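Local coordinates for protein N-acetylmuramoyl-L-alanine amidase (Peptoclostridium difficile, PDB 4RN7) that probably hydrolyses the amide bond between N-acetylmuramic acid and L-alanine in bacterial peptidoglycan, through the zinc-binding amidase domain that makes up this chain, at residues N84-G89 / C149-T154; N90-I95 / R125-V130; S116-Y121 / E172-G177. All blocks are in the same frame, centred on the assembly; numbering follows the deposited sequence. Where two conformers were deposited one is given.

How the interactions relate
All three contacts are partly buried. Interactions 1 and 2 adjoin, their centres about 9 Å apart, and both reach the same mixed sheet: interaction 1 at the ends of strands 77-84 and 144-151, interaction 2, the most exposed, where strand 95-99 meets the outermost strand 126-131. Backbone hydrogen bonds carry both, with a stack on the buried Phe151 ring and a water added in the first and an arginine in the second. The first also ties into the second through Glu86 OE1 and Thr154 OG1, which bond the backbone of Ala92. Interaction 3 differs: segments 116-121 and 172-177 pack as helices on one face of the sheet, with no hydrogen bonds joining them, and Ile118 touches Ile95 of interaction 2.

Interaction 1: residues N84-G89 / C149-T154; sequences NAEKNG and CGFLTT
The Asn84 amide lies flat over one face of the Phe151 ring, the planes 9° apart. Asn84 CB sits 3.6 Å from the centroid of the Phe151 ring, a CH-pi contact almost over the ring centre. The ring reaches this place with its CG anti to the carbonyl carbon (chi1 -80°). The amide is held by the backbone N of the next residue, Ala85 N, 2.9 Å from Asn84 OD1, in the carbonyl plane on a lone pair. Beneath the stack the two strands pair in parallel, Asn84 N giving to Gly150 O (2.7 Å) and Leu152 N to Asn84 O (3.1 Å). Thr153 follows in a type I turn, Phe151 to Thr154. Its chi1 of 51° sets OG1 between the backbone N and the carbonyl carbon, and there Thr153 OG1 receives Glu86 N at 3.0 Å, nearly straight. One water bridges Thr153 OG1, Thr154 OG1, also hydrogen-bonded to Ala92 O, and Glu86 OE1, which also accepts from the backbone N of Thr91 and of Ala92. Leu152 approaches the zinc ligand Glu28, and strand 77-84 carries the ligand His82. The arrangement is thus a parallel strand pair running out into loops beside the zinc site of an Amidase_3 domain.

Interaction 2: residues N90-I95 / R125-V130; sequences NTATGI and RDRGIV
Arg127 reaches back across Gly94 to the carbonyl of Thr93: Arg127 NH1 donates a hydrogen bond to Thr93 O (3.2 Å), coming from above the carbonyl plane, 37° out of it. A water accepts from Thr93 N and, weakly, from Arg127 NH1. A bend at chi3 (64°) turns the chain so that Arg127 CD packs 3.5 Å from Gly94 C on the way. Arg125 is instead extended in one of its two modelled conformers, its CD 3.7 Å from Thr93 OG1, with the threonine side chain set roughly perpendicular to it. Two backbone bonds fix the register: Ile95 N gives to Arg125 O (3.1 Å), and Arg127 N to Ile95 O (3.1 Å), starting the parallel pairing of strands 95-99 and 126-131. The chains come close here, Gly94 CA lying 3.4 Å from Arg125 O. In the next shell, Glu96 forms a salt bridge with Arg127 NE and so helps orient the guanidinium. Asp126 OD1 closes an Asx turn on Gly128 N (3.0 Å) and also receives Gln115 NE2, which in addition donates to Ile95 O. The chemistry implies an edge strand joined by main-chain bonds, with an arginine shared between a neutral carbonyl and a carboxylate; Glu96 probably offsets part of its charge.

Interaction 3: residues S116-Y121 / E172-G177; sequences STIVSY and EGIVQG
This is a glycine-mediated helix-helix contact on one face of the mixed sheet, where helix 107-122 runs roughly antiparallel to helix 164-185. The short segments make an angle of 144° between their N-to-C directions, and their axes come within 7.8 Å. Such closeness is possible because Gly173 and Gly177, one turn apart, face the other helix, and the CA atoms of Ile118 and Gly173 are only 4.5 Å apart. Thr117 fits against both glycines. With CG2 anti to the backbone N (chi1 -56°, measured to OG1), the methyl is directed to Gly173 O, Thr117 CG2 lying 3.2 Å from it, while Thr117 OG1 lies 3.6 Å from Gly177 CA and bonds back to Thr113 O of its own helix. One turn on, the Tyr121 ring lays a face over Gly173, whose CA stands 4.0 Å from the ring centroid and 27° off the normal, a CH-pi contact. CE2 and OH of Tyr121 meet obliquely the aliphatic parts of two polar residues, Tyr121 CE2 touching Glu172 CG at 3.5 Å and Tyr121 OH touching Gln176 CG at 3.4 Å. Gln176 NE2 donates a hydrogen bond to Glu172 OE2 within the helix. On the sheet side Ile118 and Ile174 run alongside each other, Ile118 CD1 to Ile174 CG1 at 3.8 Å, and both touch Ile147 of strand 144-151. The Gly-x-x-x-Gly spacing of Gly173 and Gly177 thus makes a close helix-helix contact, with both helices lying on one face of the mixed sheet of this zinc amidase domain.

Interaction 1: residues N84-G89 / C149-T154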
ATOM      1  N   ASN A  84       2.509   7.611  -6.032  1.00 27.92           N
ATOM      2  CA  ASN A  84       1.680   8.602  -6.658  1.00 30.12           C
ATOM      3  C   ASN A  84       2.370   9.200  -7.883  1.00 33.26           C
ATOM      4  O   ASN A  84       3.587   9.036  -8.089  1.00 27.52           O
ATOM      5  CB  ASN A  84       1.337   9.696  -5.637  1.00 25.57           C
ATOM      6  CG  ASN A  84      -0.100  10.169  -5.755  1.00 35.59           C
ATOM      7  OD1 ASN A  84      -0.644  10.245  -6.855  1.00 41.89           O
ATOM      8  ND2 ASN A  84      -0.721  10.489  -4.623  1.00 34.52           N
ATOM      9  N   ALA A  85       1.590   9.897  -8.699  1.00 28.81           N
ATOM     10  CA  ALA A  85       2.134  10.575  -9.864  1.00 32.12           C
ATOM     11  C   ALA A  85       1.306  11.810 -10.162  1.00 34.92           C
ATOM     12  O   ALA A  85       0.076  11.774 -10.058  1.00 39.12           O
ATOM     13  CB  ALA A  85       2.129   9.646 -11.073  1.00 39.41           C
ATOM     14  N   GLU A  86       1.984  12.895 -10.518  1.00 36.54           N
ATOM     15  CA  GLU A  86       1.335  14.066 -11.094  1.00 41.88           C
ATOM     16  C   GLU A  86       1.326  13.910 -12.609  1.00 50.41           C
ATOM     17  O   GLU A  86       2.375  13.660 -13.203  1.00 54.96           O
ATOM     18  CB  GLU A  86       2.137  15.317 -10.761  1.00 42.31           C
ATOM     19  CG  GLU A  86       1.761  16.033  -9.488  1.00 51.94           C
ATOM     20  CD  GLU A  86       2.571  17.305  -9.312  1.00 43.37           C
ATOM     21  OE1 GLU A  86       3.791  17.202  -9.062  1.00 39.63           O
ATOM     22  OE2 GLU A  86       2.004  18.410  -9.441  1.00 54.94           O
ATOM     23  N   LYS A  87       0.165  14.066 -13.244  1.00 59.82           N
ATOM     24  CA  LYS A  87       0.096  13.945 -14.700  1.00 66.29           C
ATOM     25  C   LYS A  87       0.859  15.069 -15.408  1.00 68.48           C
ATOM     26  O   LYS A  87       1.549  14.826 -16.403  1.00 68.37           O
ATOM     27  CB  LYS A  87      -1.356  13.847 -15.190  1.00 71.05           C
ATOM     28  CG  LYS A  87      -2.327  14.819 -14.545  1.00 63.58           C
ATOM     29  N   ASN A  88       0.736  16.289 -14.887  1.00 60.73           N
ATOM     30  CA  ASN A  88       1.451  17.443 -15.424  0.62 67.32           C
ATOM     31  C   ASN A  88       2.208  18.199 -14.344  1.00 63.23           C
ATOM     32  O   ASN A  88       1.859  19.333 -14.026  1.00 74.78           O
ATOM     33  CB  ASN A  88       0.480  18.413 -16.100  0.62 73.39           C
ATOM     34  CG  ASN A  88       0.087  17.972 -17.487  0.62 81.86           C
ATOM     35  OD1 ASN A  88       0.895  17.412 -18.226  0.62 84.79           O
ATOM     36  ND2 ASN A  88      -1.162  18.231 -17.856  0.62 86.29           N
ATOM     37  N   GLY A  89       3.236  17.579 -13.782  1.00 55.24           N
ATOM     38  CA  GLY A  89       4.005  18.227 -12.737  1.00 52.28           C
ATOM     39  C   GLY A  89       5.100  17.335 -12.200  1.00 46.47           C
ATOM     40  O   GLY A  89       5.104  16.135 -12.462  1.00 43.62           O
ATOM     41  N   CYS A 149       2.643   5.903  -1.824  1.00 24.07           N
ATOM     42  CA  CYS A 149       3.812   6.044  -0.955  1.00 25.45           C
ATOM     43  C   CYS A 149       4.800   7.131  -1.378  1.00 25.74           C
ATOM     44  O   CYS A 149       6.014   6.959  -1.229  1.00 31.93           O
ATOM     45  CB  CYS A 149       4.549   4.714  -0.837  1.00 25.61           C
ATOM     46  SG  CYS A 149       3.567   3.415  -0.022  1.00 26.85           S
ATOM     47  N   GLY A 150       4.289   8.242  -1.898  1.00 26.65           N
ATOM     48  CA  GLY A 150       5.156   9.339  -2.308  1.00 32.32           C
ATOM     49  C   GLY A 150       5.032   9.500  -3.810  1.00 30.14           C
ATOM     50  O   GLY A 150       4.515   8.603  -4.480  1.00 28.84           O
ATOM     51  N   PHE A 151       5.487  10.632  -4.333  1.00 27.11           N
ATOM     52  CA  PHE A 151       5.363  10.937  -5.757  1.00 28.50           C
ATOM     53  C   PHE A 151       6.602  10.536  -6.539  1.00 28.04           C
ATOM     54  O   PHE A 151       7.629  11.187  -6.450  1.00 30.92           O
ATOM     55  CB  PHE A 151       5.087  12.432  -5.953  1.00 31.32           C
ATOM     56  CG  PHE A 151       3.650  12.807  -5.720  1.00 30.20           C
ATOM     57  CD1 PHE A 151       3.140  12.875  -4.434  1.00 29.50           C
ATOM     58  CD2 PHE A 151       2.800  13.045  -6.789  1.00 31.06           C
ATOM     59  CE1 PHE A 151       1.797  13.197  -4.214  1.00 31.24           C
ATOM     60  CE2 PHE A 151       1.463  13.356  -6.580  1.00 33.57           C
ATOM     61  CZ  PHE A 151       0.963  13.431  -5.290  1.00 31.45           C
ATOM     62  N   LEU A 152       6.513   9.465  -7.324  1.00 29.92           N
ATOM     63  CA  LEU A 152       7.679   9.046  -8.095  1.00 26.58           C
ATOM     64  C   LEU A 152       8.040  10.078  -9.151  1.00 29.48           C
ATOM     65  O   LEU A 152       9.180  10.138  -9.609  1.00 30.14           O
ATOM     66  CB  LEU A 152       7.440   7.677  -8.748  1.00 27.52           C
ATOM     67  CG  LEU A 152       8.621   7.136  -9.558  1.00 32.04           C
ATOM     68  CD1 LEU A 152       9.830   6.934  -8.668  1.00 29.99           C
ATOM     69  CD2 LEU A 152       8.221   5.822 -10.219  1.00 33.47           C
ATOM     70  N   THR A 153       7.072  10.913  -9.524  1.00 34.74           N
ATOM     71  CA  THR A 153       7.299  11.981 -10.501  1.00 33.77           C
ATOM     72  C   THR A 153       8.066  13.213  -9.966  1.00 32.50           C
ATOM     73  O   THR A 153       8.437  14.105 -10.735  1.00 35.19           O
ATOM     74  CB  THR A 153       5.964  12.421 -11.162  1.00 42.04           C
ATOM     75  OG1 THR A 153       4.982  12.708 -10.149  1.00 32.80           O
ATOM     76  CG2 THR A 153       5.441  11.313 -12.077  1.00 40.77           C
ATOM     77  N   THR A 154       8.298  13.250  -8.656  1.00 28.67           N
ATOM     78  CA  THR A 154       9.031  14.350  -8.021  1.00 29.64           C
ATOM     79  C   THR A 154      10.410  13.830  -7.626  1.00 30.74           C
ATOM     80  O   THR A 154      10.516  12.915  -6.802  1.00 34.23           O
ATOM     81  CB  THR A 154       8.289  14.852  -6.775  1.00 29.49           C
ATOM     82  OG1 THR A 154       7.012  15.369  -7.160  1.00 34.30           O
ATOM     83  CG2 THR A 154       9.077  15.970  -6.098  1.00 30.22           C
TER
HETATM   84  O   HOH W   1       5.360  14.901  -9.065  1.00 34.91           O

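Interaction 2: residues N90-I95 / R125-V130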
ATOM      1  N   ASN A  90       6.029  17.921 -11.450  1.00 45.32           N
ATOM      2  CA  ASN A  90       7.140  17.161 -10.892  1.00 44.99           C
ATOM      3  C   ASN A  90       7.535  17.703  -9.522  1.00 44.47           C
ATOM      4  O   ASN A  90       8.704  17.614  -9.126  1.00 38.23           O
ATOM      5  CB  ASN A  90       8.338  17.230 -11.841  1.00 45.60           C
ATOM      6  CG  ASN A  90       8.850  18.658 -12.031  1.00 56.22           C
ATOM      7  OD1 ASN A  90       8.171  19.628 -11.683  1.00 53.79           O
ATOM      8  ND2 ASN A  90      10.048  18.789 -12.588  1.00 62.99           N
ATOM      9  N   THR A  91       6.554  18.257  -8.805  1.00 41.49           N
ATOM     10  CA  THR A  91       6.819  18.948  -7.544  1.00 34.64           C
ATOM     11  C   THR A  91       6.076  18.390  -6.324  1.00 37.15           C
ATOM     12  O   THR A  91       6.529  18.579  -5.204  1.00 36.38           O
ATOM     13  CB  THR A  91       6.552  20.484  -7.664  1.00 37.23           C
ATOM     14  OG1 THR A  91       5.158  20.725  -7.904  1.00 45.81           O
ATOM     15  CG2 THR A  91       7.374  21.083  -8.792  1.00 42.99           C
ATOM     16  N   ALA A  92       4.966  17.679  -6.527  1.00 36.51           N
ATOM     17  CA  ALA A  92       4.156  17.219  -5.388  1.00 36.59           C
ATOM     18  C   ALA A  92       4.916  16.289  -4.440  1.00 34.99           C
ATOM     19  O   ALA A  92       5.762  15.513  -4.879  1.00 32.97           O
ATOM     20  CB  ALA A  92       2.894  16.528  -5.876  1.00 37.30           C
ATOM     21  N   THR A  93       4.613  16.357  -3.142  1.00 31.83           N
ATOM     22  CA  THR A  93       5.237  15.439  -2.184  1.00 27.58           C
ATOM     23  C   THR A  93       4.259  14.895  -1.157  1.00 34.20           C
ATOM     24  O   THR A  93       3.199  15.477  -0.935  1.00 35.75           O
ATOM     25  CB  THR A  93       6.375  16.107  -1.402  1.00 36.95           C
ATOM     26  OG1 THR A  93       5.862  17.250  -0.707  1.00 41.81           O
ATOM     27  CG2 THR A  93       7.494  16.521  -2.334  1.00 35.16           C
ATOM     28  N   GLY A  94       4.617  13.774  -0.541  1.00 31.40           N
ATOM     29  CA  GLY A  94       3.861  13.281   0.594  1.00 27.90           C
ATOM     30  C   GLY A  94       3.102  11.995   0.329  1.00 31.47           C
ATOM     31  O   GLY A  94       3.038  11.501  -0.799  1.00 29.65           O
ATOM     32  N   ILE A  95       2.502  11.466   1.387  1.00 28.36           N
ATOM     33  CA  ILE A  95       1.814  10.190   1.318  1.00 27.09           C
ATOM     34  C   ILE A  95       0.332  10.390   1.632  1.00 32.28           C
ATOM     35  O   ILE A  95      -0.013  11.184   2.514  1.00 31.23           O
ATOM     36  CB  ILE A  95       2.448   9.228   2.333  1.00 29.01           C
ATOM     37  CG1 ILE A  95       3.865   8.852   1.872  1.00 30.45           C
ATOM     38  CG2 ILE A  95       1.604   7.966   2.518  1.00 28.40           C
ATOM     39  CD1 ILE A  95       4.568   7.866   2.785  1.00 32.55           C
ATOM     40  N   ARG A 125       5.109  14.535   4.388  1.00 36.59           N
ATOM     41  CA  ARG A 125       3.963  15.425   4.326  0.63 41.21           C
ATOM     42  C   ARG A 125       2.685  14.599   4.409  1.00 38.54           C
ATOM     43  O   ARG A 125       2.537  13.607   3.691  1.00 34.25           O
ATOM     44  CB  ARG A 125       4.018  16.218   3.023  0.63 46.03           C
ATOM     45  CG  ARG A 125       2.830  17.101   2.745  0.63 52.17           C
ATOM     46  CD  ARG A 125       3.211  18.133   1.687  0.63 57.46           C
ATOM     47  NE  ARG A 125       2.044  18.664   0.999  0.63 59.91           N
ATOM     48  CZ  ARG A 125       1.400  19.763   1.374  0.63 59.59           C
ATOM     49  NH1 ARG A 125       1.813  20.452   2.435  0.63 51.83           N
ATOM     50  NH2 ARG A 125       0.341  20.175   0.690  0.63 62.50           N
ATOM     51  N   ASP A 126       1.779  15.002   5.296  1.00 42.76           N
ATOM     52  CA  ASP A 126       0.542  14.255   5.545  1.00 41.64           C
ATOM     53  C   ASP A 126      -0.572  14.733   4.601  1.00 38.69           C
ATOM     54  O   ASP A 126      -1.227  15.745   4.854  1.00 43.73           O
ATOM     55  CB  ASP A 126       0.161  14.408   7.028  1.00 38.36           C
ATOM     56  CG  ASP A 126      -1.110  13.682   7.406  1.00 46.71           C
ATOM     57  OD1 ASP A 126      -1.686  12.953   6.573  1.00 37.26           O
ATOM     58  OD2 ASP A 126      -1.531  13.837   8.574  1.00 45.26           O
ATOM     59  N   ARG A 127      -0.767  14.004   3.502  1.00 35.87           N
ATOM     60  CA  ARG A 127      -1.791  14.345   2.519  1.00 34.94           C
ATOM     61  C   ARG A 127      -3.172  13.824   2.930  1.00 39.96           C
ATOM     62  O   ARG A 127      -4.161  14.060   2.231  1.00 43.72           O
ATOM     63  CB  ARG A 127      -1.411  13.815   1.131  1.00 34.29           C
ATOM     64  CG  ARG A 127      -0.097  14.377   0.594  1.00 33.46           C
ATOM     65  CD  ARG A 127       0.271  13.784  -0.768  1.00 34.13           C
ATOM     66  NE  ARG A 127      -0.693  14.136  -1.809  1.00 35.18           N
ATOM     67  CZ  ARG A 127      -0.611  15.235  -2.549  1.00 40.10           C
ATOM     68  NH1 ARG A 127       0.385  16.094  -2.369  1.00 36.77           N
ATOM     69  NH2 ARG A 127      -1.527  15.487  -3.468  1.00 52.74           N
ATOM     70  N   GLY A 128      -3.235  13.129   4.065  1.00 39.85           N
ATOM     71  CA  GLY A 128      -4.506  12.684   4.619  1.00 35.49           C
ATOM     72  C   GLY A 128      -5.045  11.434   3.955  1.00 35.98           C
ATOM     73  O   GLY A 128      -4.309  10.717   3.276  1.00 32.88           O
ATOM     74  N   ILE A 129      -6.335  11.179   4.158  1.00 36.80           N
ATOM     75  CA  ILE A 129      -6.993  10.020   3.568  1.00 32.22           C
ATOM     76  C   ILE A 129      -8.014  10.484   2.531  1.00 36.53           C
ATOM     77  O   ILE A 129      -8.546  11.599   2.627  1.00 37.46           O
ATOM     78  CB  ILE A 129      -7.662   9.141   4.640  1.00 36.48           C
ATOM     79  CG1 ILE A 129      -8.795   9.898   5.346  1.00 39.72           C
ATOM     80  CG2 ILE A 129      -6.624   8.670   5.651  1.00 38.27           C
ATOM     81  CD1 ILE A 129      -9.603   9.033   6.313  1.00 44.20           C
ATOM     82  N   VAL A 130      -8.274   9.635   1.536  1.00 38.48           N
ATOM     83  CA  VAL A 130      -9.074  10.015   0.371  1.00 42.43           C
ATOM     84  C   VAL A 130     -10.014   8.876  -0.021  1.00 39.03           C
ATOM     85  O   VAL A 130      -9.600   7.720  -0.051  1.00 38.21           O
ATOM     86  CB  VAL A 130      -8.163  10.278  -0.856  1.00 44.25           C
ATOM     87  CG1 VAL A 130      -8.972  10.816  -2.018  1.00 59.41           C
ATOM     88  CG2 VAL A 130      -7.041  11.235  -0.509  1.00 55.60           C
TER
HETATM   89  O   HOH W   2       2.490  18.485  -2.757  1.00 47.84           O

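Interaction 3: residues S116-Y121 / E172-G177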
ATOM      1  N   SER A 116      -1.845   7.980   9.755  1.00 35.77           N
ATOM      2  CA  SER A 116      -1.262   8.700  10.880  1.00 38.86           C
ATOM      3  C   SER A 116       0.018   8.043  11.388  1.00 41.10           C
ATOM      4  O   SER A 116       0.962   8.728  11.775  1.00 39.69           O
ATOM      5  CB  SER A 116      -2.279   8.831  12.009  1.00 49.94           C
ATOM      6  OG  SER A 116      -3.363   9.635  11.597  1.00 49.60           O
ATOM      7  N   THR A 117       0.049   6.715  11.374  1.00 36.57           N
ATOM      8  CA  THR A 117       1.209   5.991  11.874  1.00 41.09           C
ATOM      9  C   THR A 117       2.399   6.165  10.922  1.00 35.94           C
ATOM     10  O   THR A 117       3.538   6.371  11.365  1.00 38.58           O
ATOM     11  CB  THR A 117       0.878   4.500  12.080  1.00 41.78           C
ATOM     12  OG1 THR A 117      -0.255   4.390  12.956  1.00 40.60           O
ATOM     13  CG2 THR A 117       2.062   3.782  12.708  1.00 43.87           C
ATOM     14  N   ILE A 118       2.126   6.090   9.622  1.00 33.77           N
ATOM     15  CA  ILE A 118       3.151   6.320   8.611  1.00 33.23           C
ATOM     16  C   ILE A 118       3.784   7.687   8.848  1.00 36.46           C
ATOM     17  O   ILE A 118       5.009   7.802   8.915  1.00 39.61           O
ATOM     18  CB  ILE A 118       2.574   6.274   7.179  1.00 32.80           C
ATOM     19  CG1 ILE A 118       2.184   4.852   6.788  1.00 29.88           C
ATOM     20  CG2 ILE A 118       3.599   6.783   6.178  1.00 31.88           C
ATOM     21  CD1 ILE A 118       1.397   4.789   5.484  1.00 27.24           C
ATOM     22  N   VAL A 119       2.947   8.710   9.006  1.00 34.02           N
ATOM     23  CA  VAL A 119       3.437  10.070   9.236  1.00 39.49           C
ATOM     24  C   VAL A 119       4.382  10.177  10.443  1.00 46.97           C
ATOM     25  O   VAL A 119       5.315  10.990  10.446  1.00 45.78           O
ATOM     26  CB  VAL A 119       2.261  11.070   9.360  1.00 34.85           C
ATOM     27  CG1 VAL A 119       2.758  12.444   9.738  1.00 40.37           C
ATOM     28  CG2 VAL A 119       1.510  11.127   8.029  1.00 42.24           C
ATOM     29  N   SER A 120       4.157   9.346  11.457  1.00 46.66           N
ATOM     30  CA  SER A 120       5.000   9.385  12.648  0.69 45.55           C
ATOM     31  C   SER A 120       6.353   8.714  12.412  1.00 50.29           C
ATOM     32  O   SER A 120       7.353   9.116  13.003  1.00 52.52           O
ATOM     33  CB  SER A 120       4.290   8.744  13.838  0.69 47.64           C
ATOM     34  OG  SER A 120       4.128   7.353  13.635  0.69 48.92           O
ATOM     35  N   TYR A 121       6.378   7.709  11.543  1.00 42.17           N
ATOM     36  CA  TYR A 121       7.595   6.942  11.255  1.00 42.34           C
ATOM     37  C   TYR A 121       8.533   7.535  10.199  1.00 47.82           C
ATOM     38  O   TYR A 121       9.749   7.496  10.373  1.00 53.91           O
ATOM     39  CB  TYR A 121       7.231   5.498  10.890  1.00 37.55           C
ATOM     40  CG  TYR A 121       7.059   4.636  12.112  1.00 39.67           C
ATOM     41  CD1 TYR A 121       5.921   4.740  12.905  1.00 43.31           C
ATOM     42  CD2 TYR A 121       8.043   3.730  12.489  1.00 46.04           C
ATOM     43  CE1 TYR A 121       5.764   3.959  14.039  1.00 47.98           C
ATOM     44  CE2 TYR A 121       7.896   2.944  13.620  1.00 48.39           C
ATOM     45  CZ  TYR A 121       6.754   3.062  14.390  1.00 51.00           C
ATOM     46  OH  TYR A 121       6.606   2.282  15.514  1.00 52.54           O
ATOM     47  N   GLU A 172       7.746  -0.249   8.349  1.00 33.57           N
ATOM     48  CA  GLU A 172       7.528  -0.381   9.788  1.00 36.07           C
ATOM     49  C   GLU A 172       6.308   0.440  10.213  1.00 35.94           C
ATOM     50  O   GLU A 172       5.471  -0.032  10.993  1.00 36.98           O
ATOM     51  CB  GLU A 172       8.772   0.043  10.574  1.00 37.73           C
ATOM     52  CG  GLU A 172       8.661  -0.145  12.090  1.00 42.18           C
ATOM     53  CD  GLU A 172       8.468  -1.593  12.523  1.00 49.69           C
ATOM     54  OE1 GLU A 172       8.832  -2.522  11.768  1.00 45.95           O
ATOM     55  OE2 GLU A 172       7.943  -1.804  13.635  1.00 50.18           O
ATOM     56  N   GLY A 173       6.199   1.650   9.674  1.00 35.18           N
ATOM     57  CA  GLY A 173       5.057   2.503   9.953  1.00 38.19           C
ATOM     58  C   GLY A 173       3.753   1.849   9.533  1.00 36.33           C
ATOM     59  O   GLY A 173       2.764   1.878  10.268  1.00 35.70           O
ATOM     60  N   ILE A 174       3.749   1.248   8.348  1.00 32.90           N
ATOM     61  CA  ILE A 174       2.567   0.546   7.863  1.00 32.36           C
ATOM     62  C   ILE A 174       2.211  -0.639   8.762  1.00 36.13           C
ATOM     63  O   ILE A 174       1.048  -0.821   9.130  1.00 34.03           O
ATOM     64  CB  ILE A 174       2.753   0.067   6.414  1.00 30.95           C
ATOM     65  CG1 ILE A 174       2.954   1.269   5.480  1.00 30.17           C
ATOM     66  CG2 ILE A 174       1.546  -0.746   5.964  1.00 31.07           C
ATOM     67  CD1 ILE A 174       3.426   0.873   4.087  1.00 31.44           C
ATOM     68  N   VAL A 175       3.213  -1.441   9.113  1.00 34.05           N
ATOM     69  CA  VAL A 175       2.992  -2.564  10.024  1.00 35.69           C
ATOM     70  C   VAL A 175       2.299  -2.109  11.304  1.00 37.20           C
ATOM     71  O   VAL A 175       1.278  -2.673  11.702  1.00 39.10           O
ATOM     72  CB  VAL A 175       4.302  -3.259  10.400  1.00 37.02           C
ATOM     73  CG1 VAL A 175       4.060  -4.299  11.488  1.00 42.49           C
ATOM     74  CG2 VAL A 175       4.909  -3.916   9.178  1.00 37.30           C
ATOM     75  N   GLN A 176       2.843  -1.075  11.939  1.00 37.99           N
ATOM     76  CA  GLN A 176       2.299  -0.628  13.212  1.00 40.02           C
ATOM     77  C   GLN A 176       0.880  -0.096  13.068  1.00 39.56           C
ATOM     78  O   GLN A 176       0.062  -0.278  13.968  1.00 41.04           O
ATOM     79  CB  GLN A 176       3.217   0.405  13.868  1.00 41.60           C
ATOM     80  CG  GLN A 176       4.547  -0.186  14.333  1.00 45.14           C
ATOM     81  CD  GLN A 176       4.365  -1.388  15.251  1.00 54.98           C
ATOM     82  OE1 GLN A 176       3.388  -1.478  15.999  1.00 58.15           O
ATOM     83  NE2 GLN A 176       5.307  -2.325  15.190  1.00 53.53           N
ATOM     84  N   GLY A 177       0.582   0.534  11.933  1.00 37.81           N
ATOM     85  CA  GLY A 177      -0.766   1.020  11.679  1.00 37.71           C
ATOM     86  C   GLY A 177      -1.754  -0.123  11.522  1.00 38.38           C
ATOM     87  O   GLY A 177      -2.853  -0.106  12.084  1.00 42.28           O
TER